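Local coordinates for protein putative peptidase (Chlamydophila abortus, PDB 3CE2) that probably acts as a zinc-dependent oligopeptidase of the M3B family that degrades a variety of small peptides, at residues F299-R304 with E605-I610; S443-S448 with I455-R460; E437-D442 with C547-I552. All blocks are in the same frame, centred on the assembly; numbering follows the deposited sequence.

Interaction 1 of 3, residues F299-R304 with E605-I610; sequences FSIKQR and ELSSLI
I301 carries this contact, reaching from helix 292-306 to the last turn of helix 590-607 and sending one branch to each of two consecutive residues, L606 and S607. Its CG2, standing anti to the backbone N, leans on the isobutyl group of L606: CD2 of L606 lies 3.7 Å from CG2 of I301, and the two side chains run obliquely across one another. The other branch diverges from it toward S607. With chi1 at -66°, CG1 swings beside the backbone N, and chi2 near 179° extends the arm fully, carrying CD1 of I301 to 3.7 Å from CB of S607 and 3.8 Å from its OG. S607 is therefore met by a methyl group at its CB and hydroxyl, a van der Waals approach. L606 offers its CD2, with CG of L606 just behind at 4.0 Å from CG2 of I301. I610, the last modelled residue, adds a looser touch, CG1 at 4.4 Å from CG2 of I301. The chain leaves the helix at S608; L609 N still bonds to L606 O at 2.9 Å, and the CB of I610 points toward helix 292-306. Beside the contact, K302 forms a salt bridge with D463 of helix 451-487, while L609 packs on K454, I455 and L458 of that same helix. This is helix-to-helix-end packing at the margin of the largely helical M3 peptidase fold, away from the zinc sites, with the C-terminal helix closing back on helix 292-306.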
# COMPACT_ATOMS: atom_id res chain seq x y z
N PHE A 299 13.75 21.59 -2.25
CA PHE A 299 15.04 21.26 -2.83
C PHE A 299 16.11 22.36 -2.75
O PHE A 299 17.28 22.05 -2.59
CB PHE A 299 14.89 20.75 -4.27
CG PHE A 299 14.25 19.39 -4.36
CD1 PHE A 299 14.07 18.60 -3.22
CD2 PHE A 299 13.86 18.88 -5.60
CE1 PHE A 299 13.48 17.34 -3.29
CE2 PHE A 299 13.26 17.61 -5.69
CZ PHE A 299 13.07 16.84 -4.53
N SER A 300 15.73 23.63 -2.85
CA SER A 300 16.76 24.69 -2.73
C SER A 300 17.31 24.72 -1.32
O SER A 300 18.49 24.99 -1.11
CB SER A 300 16.21 26.07 -3.05
OG SER A 300 15.01 25.96 -3.76
N ILE A 301 16.45 24.47 -0.35
CA ILE A 301 16.97 24.38 1.00
C ILE A 301 18.03 23.31 1.01
O ILE A 301 19.12 23.52 1.51
CB ILE A 301 15.89 24.01 1.99
CG1 ILE A 301 14.85 25.13 2.07
CG2 ILE A 301 16.50 23.70 3.34
CD1 ILE A 301 13.74 24.82 3.03
N LYS A 302 17.72 22.15 0.44
CA LYS A 302 18.69 21.06 0.37
C LYS A 302 19.94 21.50 -0.37
O LYS A 302 21.04 21.26 0.11
CB LYS A 302 18.10 19.80 -0.26
CG LYS A 302 17.35 18.90 0.70
CD LYS A 302 17.41 17.43 0.22
CE LYS A 302 17.14 16.43 1.33
NZ LYS A 302 17.19 15.04 0.81
N GLN A 303 19.78 22.17 -1.52
CA GLN A 303 20.95 22.71 -2.25
C GLN A 303 21.82 23.71 -1.47
O GLN A 303 23.05 23.55 -1.44
CB GLN A 303 20.55 23.34 -3.59
CG GLN A 303 21.74 23.88 -4.32
CD GLN A 303 21.38 24.65 -5.60
OE1 GLN A 303 20.22 24.75 -6.00
NE2 GLN A 303 22.41 25.19 -6.25
N ARG A 304 21.22 24.72 -0.85
CA ARG A 304 21.99 25.69 -0.05
C ARG A 304 22.68 24.98 1.09
O ARG A 304 23.81 25.30 1.44
CB ARG A 304 21.13 26.84 0.49
CG ARG A 304 20.89 27.97 -0.50
CD ARG A 304 20.01 29.09 0.09
NE ARG A 304 18.59 28.90 -0.21
CZ ARG A 304 17.65 28.61 0.69
NH1 ARG A 304 17.99 28.48 1.98
NH2 ARG A 304 16.38 28.44 0.33
N GLU A 605 9.78 25.53 9.05
CA GLU A 605 10.60 25.18 10.23
C GLU A 605 12.02 24.88 9.79
O GLU A 605 12.97 25.38 10.38
CB GLU A 605 10.06 23.96 10.98
CG GLU A 605 8.72 24.16 11.64
CD GLU A 605 8.34 22.98 12.53
OE1 GLU A 605 9.27 22.31 13.03
OE2 GLU A 605 7.13 22.74 12.74
N LEU A 606 12.17 24.06 8.75
CA LEU A 606 13.48 23.59 8.32
C LEU A 606 14.30 24.77 7.82
O LEU A 606 15.49 24.91 8.14
CB LEU A 606 13.35 22.56 7.20
CG LEU A 606 14.69 22.13 6.59
CD1 LEU A 606 15.51 21.36 7.60
CD2 LEU A 606 14.51 21.30 5.33
N SER A 607 13.63 25.60 7.03
CA SER A 607 14.24 26.75 6.39
C SER A 607 14.86 27.70 7.41
O SER A 607 15.91 28.27 7.17
CB SER A 607 13.20 27.49 5.57
OG SER A 607 13.84 28.32 4.62
N SER A 608 14.23 27.87 8.55
CA SER A 608 14.82 28.75 9.53
C SER A 608 15.67 27.99 10.58
O SER A 608 16.01 28.53 11.62
CB SER A 608 13.76 29.65 10.16
OG SER A 608 12.76 28.87 10.79
N LEU A 609 16.02 26.75 10.31
CA LEU A 609 17.00 26.09 11.16
C LEU A 609 18.38 26.31 10.56
O LEU A 609 19.39 26.31 11.26
CB LEU A 609 16.71 24.60 11.31
CG LEU A 609 15.66 24.19 12.33
CD1 LEU A 609 15.74 22.70 12.57
CD2 LEU A 609 15.84 24.94 13.63
N ILE A 610 18.42 26.52 9.25
CA ILE A 610 19.66 26.91 8.62
C ILE A 610 20.03 28.38 8.97
O ILE A 610 19.67 29.34 8.26
CB ILE A 610 19.57 26.73 7.10
CG1 ILE A 610 18.70 25.50 6.76
CG2 ILE A 610 20.99 26.77 6.47
CD1 ILE A 610 19.14 24.15 7.38

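Interaction 2 of 3, residues S443-S448 with I455-R460; sequences SMLKES and ITILTR
L445 meets both I457 and L458, and the contact across the two helices is entirely apolar. CD2 of L445 lies 3.7 Å from CG2 of I457, the two side chains lying alongside and running antiparallel to one another. CD1 of L445 takes L458 instead, at 3.8 Å from its CD2, and here the two leucines cross at about a right angle. A first torsion of -80° puts CG of L445 beside its backbone N, from where the methyl fork divides between the two neighbours. M444 contributes its CB, 4.1 Å from CD1 of I457. One polar bond lies within helix 451-487: T459 OG1 donates to I455 O at 3.0 Å from above the carbonyl plane, and this oxygen also accepts from T459 N. S443 and T456 turn their hydroxyls to S340 and S321. In backbone terms, helices 431-447 and 451-487 form an antiparallel helical hairpin, their local axes 9.9 Å apart at an angle of 159°. E605, K602 and L606 of helix 590-607 close over L445 and L458. All four touching residues are buried, so this face of the hairpin is held by shape and dispersion, with the hydrophobic effect probably its main source of stability.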
# COMPACT_ATOMS: atom_id res chain seq x y z
N SER A 443 5.79 15.04 16.85
CA SER A 443 5.95 15.13 18.29
C SER A 443 7.40 15.18 18.72
O SER A 443 7.73 15.87 19.68
CB SER A 443 5.27 13.96 18.99
OG SER A 443 3.87 14.03 18.85
N MET A 444 8.26 14.44 18.01
CA MET A 444 9.68 14.38 18.36
C MET A 444 10.37 15.71 18.08
O MET A 444 11.29 16.07 18.79
CB MET A 444 10.41 13.24 17.65
CG MET A 444 10.14 11.89 18.25
SD MET A 444 11.11 10.58 17.47
CE MET A 444 12.69 10.86 18.29
N LEU A 445 9.92 16.42 17.05
CA LEU A 445 10.44 17.76 16.78
C LEU A 445 10.10 18.70 17.90
O LEU A 445 10.98 19.34 18.46
CB LEU A 445 9.77 18.34 15.55
CG LEU A 445 10.29 17.87 14.23
CD1 LEU A 445 9.64 18.74 13.16
CD2 LEU A 445 11.81 18.01 14.24
N LYS A 446 8.81 18.80 18.20
CA LYS A 446 8.35 19.59 19.32
C LYS A 446 9.17 19.30 20.56
O LYS A 446 9.50 20.21 21.30
CB LYS A 446 6.87 19.30 19.60
CG LYS A 446 5.90 20.01 18.66
CD LYS A 446 4.44 19.60 18.97
CE LYS A 446 3.40 20.47 18.24
NZ LYS A 446 3.73 20.69 16.78
N GLU A 447 9.52 18.04 20.79
CA GLU A 447 10.15 17.68 22.06
C GLU A 447 11.63 17.85 22.04
O GLU A 447 12.28 17.74 23.07
CB GLU A 447 9.82 16.24 22.45
CG GLU A 447 8.39 16.03 22.94
CD GLU A 447 7.95 17.06 23.97
OE1 GLU A 447 8.65 17.22 25.00
OE2 GLU A 447 6.89 17.71 23.76
N SER A 448 12.18 18.10 20.86
CA SER A 448 13.62 18.03 20.67
C SER A 448 14.32 19.30 21.11
O SER A 448 13.74 20.39 21.09
CB SER A 448 13.94 17.75 19.21
OG SER A 448 15.33 17.77 18.98
N ILE A 455 16.96 18.68 12.18
CA ILE A 455 17.18 18.66 10.75
C ILE A 455 17.04 17.24 10.26
O ILE A 455 16.35 16.98 9.27
CB ILE A 455 18.54 19.26 10.37
CG1 ILE A 455 18.54 20.75 10.72
CG2 ILE A 455 18.81 19.08 8.88
CD1 ILE A 455 19.90 21.43 10.57
N THR A 456 17.65 16.30 10.98
CA THR A 456 17.52 14.90 10.65
C THR A 456 16.05 14.52 10.51
O THR A 456 15.64 14.01 9.48
CB THR A 456 18.27 14.01 11.65
OG1 THR A 456 19.66 14.09 11.37
CG2 THR A 456 17.87 12.55 11.53
N ILE A 457 15.25 14.81 11.53
CA ILE A 457 13.83 14.47 11.52
C ILE A 457 13.07 15.18 10.41
O ILE A 457 12.29 14.57 9.68
CB ILE A 457 13.17 14.85 12.83
CG1 ILE A 457 13.76 14.00 13.95
CG2 ILE A 457 11.67 14.66 12.74
CD1 ILE A 457 13.51 14.60 15.30
N LEU A 458 13.29 16.48 10.27
CA LEU A 458 12.57 17.22 9.25
C LEU A 458 12.92 16.69 7.88
O LEU A 458 12.09 16.68 6.97
CB LEU A 458 12.93 18.70 9.33
CG LEU A 458 12.14 19.46 10.39
CD1 LEU A 458 12.97 20.59 10.94
CD2 LEU A 458 10.82 19.95 9.81
N THR A 459 14.15 16.25 7.73
CA THR A 459 14.62 15.84 6.43
C THR A 459 13.99 14.50 6.04
O THR A 459 13.57 14.31 4.89
CB THR A 459 16.16 15.80 6.39
OG1 THR A 459 16.65 17.14 6.33
CG2 THR A 459 16.63 15.08 5.16
N ARG A 460 13.88 13.59 7.01
CA ARG A 460 13.33 12.28 6.76
C ARG A 460 11.86 12.40 6.38
O ARG A 460 11.36 11.75 5.45
CB ARG A 460 13.48 11.40 7.99
CG ARG A 460 13.18 9.93 7.70
CD ARG A 460 13.68 9.03 8.80
NE ARG A 460 13.08 9.39 10.09
CZ ARG A 460 13.72 10.02 11.07
NH1 ARG A 460 13.08 10.31 12.19
NH2 ARG A 460 15.00 10.37 10.94

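Interaction 3 of 3, residues E437-D442 with C547-I552; sequences EMLLMD and CFLEKI
The flat group met by L549 is the peptide linking M438 to L439: methyl CD2 of L549 stands over one face of it, almost straight above L439 N at 3.8 Å. The carboxylate of D442 lies to the side, tied by a salt bridge to K602. The ring of F548 turns to the other side of its helix, where it meets Y563 and F566 at inclined planes. L549 is the side chain that bridges the helices. Its CG is anti to the backbone N (chi1 180°), which projects the fork toward helix 431-447, and the two methyls then part: CD2 reaches CB of M438 at 3.6 Å, while CD1 meets CD1 of L439 at 4.0 Å, methyl against methyl. Helices 431-447 and 536-553 belong to the helical framework of the M3 metallopeptidase fold; the first follows directly on E430, which binds zinc together with H402 and H406 of the HExxH helix. E437, in the same turn as M438, hydrogen-bonds through OE2 to ND1 of H402, a second-shell link that probably helps to orient this zinc ligand. M438 offers its CB to L549, but its chain folds at chi2 (-71°, about CB-CG) and again at chi3, so that its end leads away from helix 536-553. Its side chain is about 9 Å from that of H402 and about 12 Å from the zinc ion. F598 of helix 590-607 packs against L549, and L553 touches both L439 and D442.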
# COMPACT_ATOMS: atom_id res chain seq x y z
N GLU A 437 3.33 7.48 11.55
CA GLU A 437 4.72 7.84 11.29
C GLU A 437 4.87 9.33 11.44
O GLU A 437 5.77 9.79 12.11
CB GLU A 437 5.13 7.50 9.87
CG GLU A 437 5.65 6.09 9.67
CD GLU A 437 5.64 5.69 8.19
OE1 GLU A 437 6.46 6.23 7.42
OE2 GLU A 437 4.79 4.86 7.80
N MET A 438 3.98 10.07 10.79
CA MET A 438 4.06 11.54 10.73
C MET A 438 3.89 12.20 12.08
O MET A 438 4.65 13.08 12.46
CB MET A 438 3.05 12.08 9.72
CG MET A 438 3.39 11.69 8.27
SD MET A 438 4.84 12.57 7.66
CE MET A 438 5.74 11.28 6.83
N LEU A 439 2.89 11.75 12.82
CA LEU A 439 2.67 12.19 14.19
C LEU A 439 3.91 11.99 15.04
O LEU A 439 4.31 12.88 15.78
CB LEU A 439 1.52 11.38 14.78
CG LEU A 439 0.95 11.81 16.13
CD1 LEU A 439 0.98 13.35 16.35
CD2 LEU A 439 -0.47 11.24 16.28
N LEU A 440 4.52 10.81 14.97
CA LEU A 440 5.71 10.52 15.76
C LEU A 440 6.81 11.57 15.50
O LEU A 440 7.31 12.20 16.43
CB LEU A 440 6.20 9.12 15.46
CG LEU A 440 7.60 8.74 15.92
CD1 LEU A 440 7.61 8.44 17.38
CD2 LEU A 440 8.11 7.52 15.15
N MET A 441 7.19 11.76 14.24
CA MET A 441 8.11 12.82 13.85
C MET A 441 7.64 14.22 14.30
O MET A 441 8.41 15.00 14.86
CB MET A 441 8.37 12.80 12.34
CG MET A 441 9.32 11.71 11.86
SD MET A 441 9.26 11.60 10.04
CE MET A 441 9.91 9.95 9.79
N ASP A 442 6.39 14.56 14.07
CA ASP A 442 5.88 15.82 14.56
C ASP A 442 6.14 16.03 16.04
O ASP A 442 6.62 17.08 16.46
CB ASP A 442 4.40 15.95 14.30
CG ASP A 442 3.89 17.33 14.64
OD1 ASP A 442 4.21 18.24 13.85
OD2 ASP A 442 3.19 17.51 15.67
N CYS A 547 -4.01 15.41 6.03
CA CYS A 547 -5.22 16.17 6.30
C CYS A 547 -5.78 15.87 7.68
O CYS A 547 -5.91 16.75 8.51
CB CYS A 547 -6.28 15.87 5.25
SG CYS A 547 -7.85 16.74 5.48
N PHE A 548 -6.11 14.61 7.92
CA PHE A 548 -6.56 14.17 9.24
C PHE A 548 -5.64 14.65 10.33
O PHE A 548 -6.08 15.19 11.35
CB PHE A 548 -6.58 12.66 9.28
CG PHE A 548 -7.86 12.07 8.82
CD1 PHE A 548 -9.07 12.52 9.33
CD2 PHE A 548 -7.86 11.03 7.92
CE1 PHE A 548 -10.25 11.96 8.92
CE2 PHE A 548 -9.04 10.46 7.51
CZ PHE A 548 -10.23 10.93 8.00
N LEU A 549 -4.35 14.48 10.11
CA LEU A 549 -3.36 14.86 11.12
C LEU A 549 -3.34 16.37 11.41
O LEU A 549 -3.31 16.79 12.57
CB LEU A 549 -1.97 14.35 10.71
CG LEU A 549 -0.87 14.71 11.70
CD1 LEU A 549 -1.22 14.20 13.10
CD2 LEU A 549 0.47 14.17 11.23
N GLU A 550 -3.36 17.18 10.36
CA GLU A 550 -3.32 18.63 10.51
C GLU A 550 -4.52 19.13 11.32
O GLU A 550 -4.36 19.92 12.25
CB GLU A 550 -3.28 19.29 9.13
CG GLU A 550 -3.26 20.83 9.15
CD GLU A 550 -1.89 21.42 9.46
OE1 GLU A 550 -0.98 20.67 9.90
OE2 GLU A 550 -1.73 22.64 9.25
N LYS A 551 -5.71 18.65 11.00
CA LYS A 551 -6.90 18.98 11.76
C LYS A 551 -6.73 18.60 13.23
O LYS A 551 -7.13 19.34 14.12
CB LYS A 551 -8.13 18.29 11.18
CG LYS A 551 -8.53 18.77 9.80
CD LYS A 551 -9.77 18.05 9.25
CE LYS A 551 -10.35 18.86 8.09
NZ LYS A 551 -11.00 18.04 7.02
N ILE A 552 -6.12 17.45 13.48
CA ILE A 552 -5.99 16.98 14.85
C ILE A 552 -4.99 17.84 15.59
O ILE A 552 -5.21 18.19 16.75
CB ILE A 552 -5.58 15.49 14.91
CG1 ILE A 552 -6.79 14.61 14.61
CG2 ILE A 552 -5.00 15.13 16.30
CD1 ILE A 552 -6.41 13.26 14.04

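Overall arrangement
Along the chain the segments come in the order 299-304, 437-442, 443-448, 455-460, 547-552, 605-610, so interaction 2 is nested inside interaction 3 and both inside interaction 1. Interactions 2 and 3 share helix 431-447, with centres 13 Å apart, and join where I457 touches M441. Interactions 1 and 2, with centres 14 Å apart, meet where E605 lies against L445. Interactions 1 and 3 do not touch; their centres are 21 Å apart. Helix 590-607 forms one side of interaction 1 and packs beside interactions 2 and 3. Together they join helix 292-306, the C-terminal helix, the 431-487 hairpin and helix 536-553 into one continuous block of packing, running from the fold's edge toward the catalytic zinc.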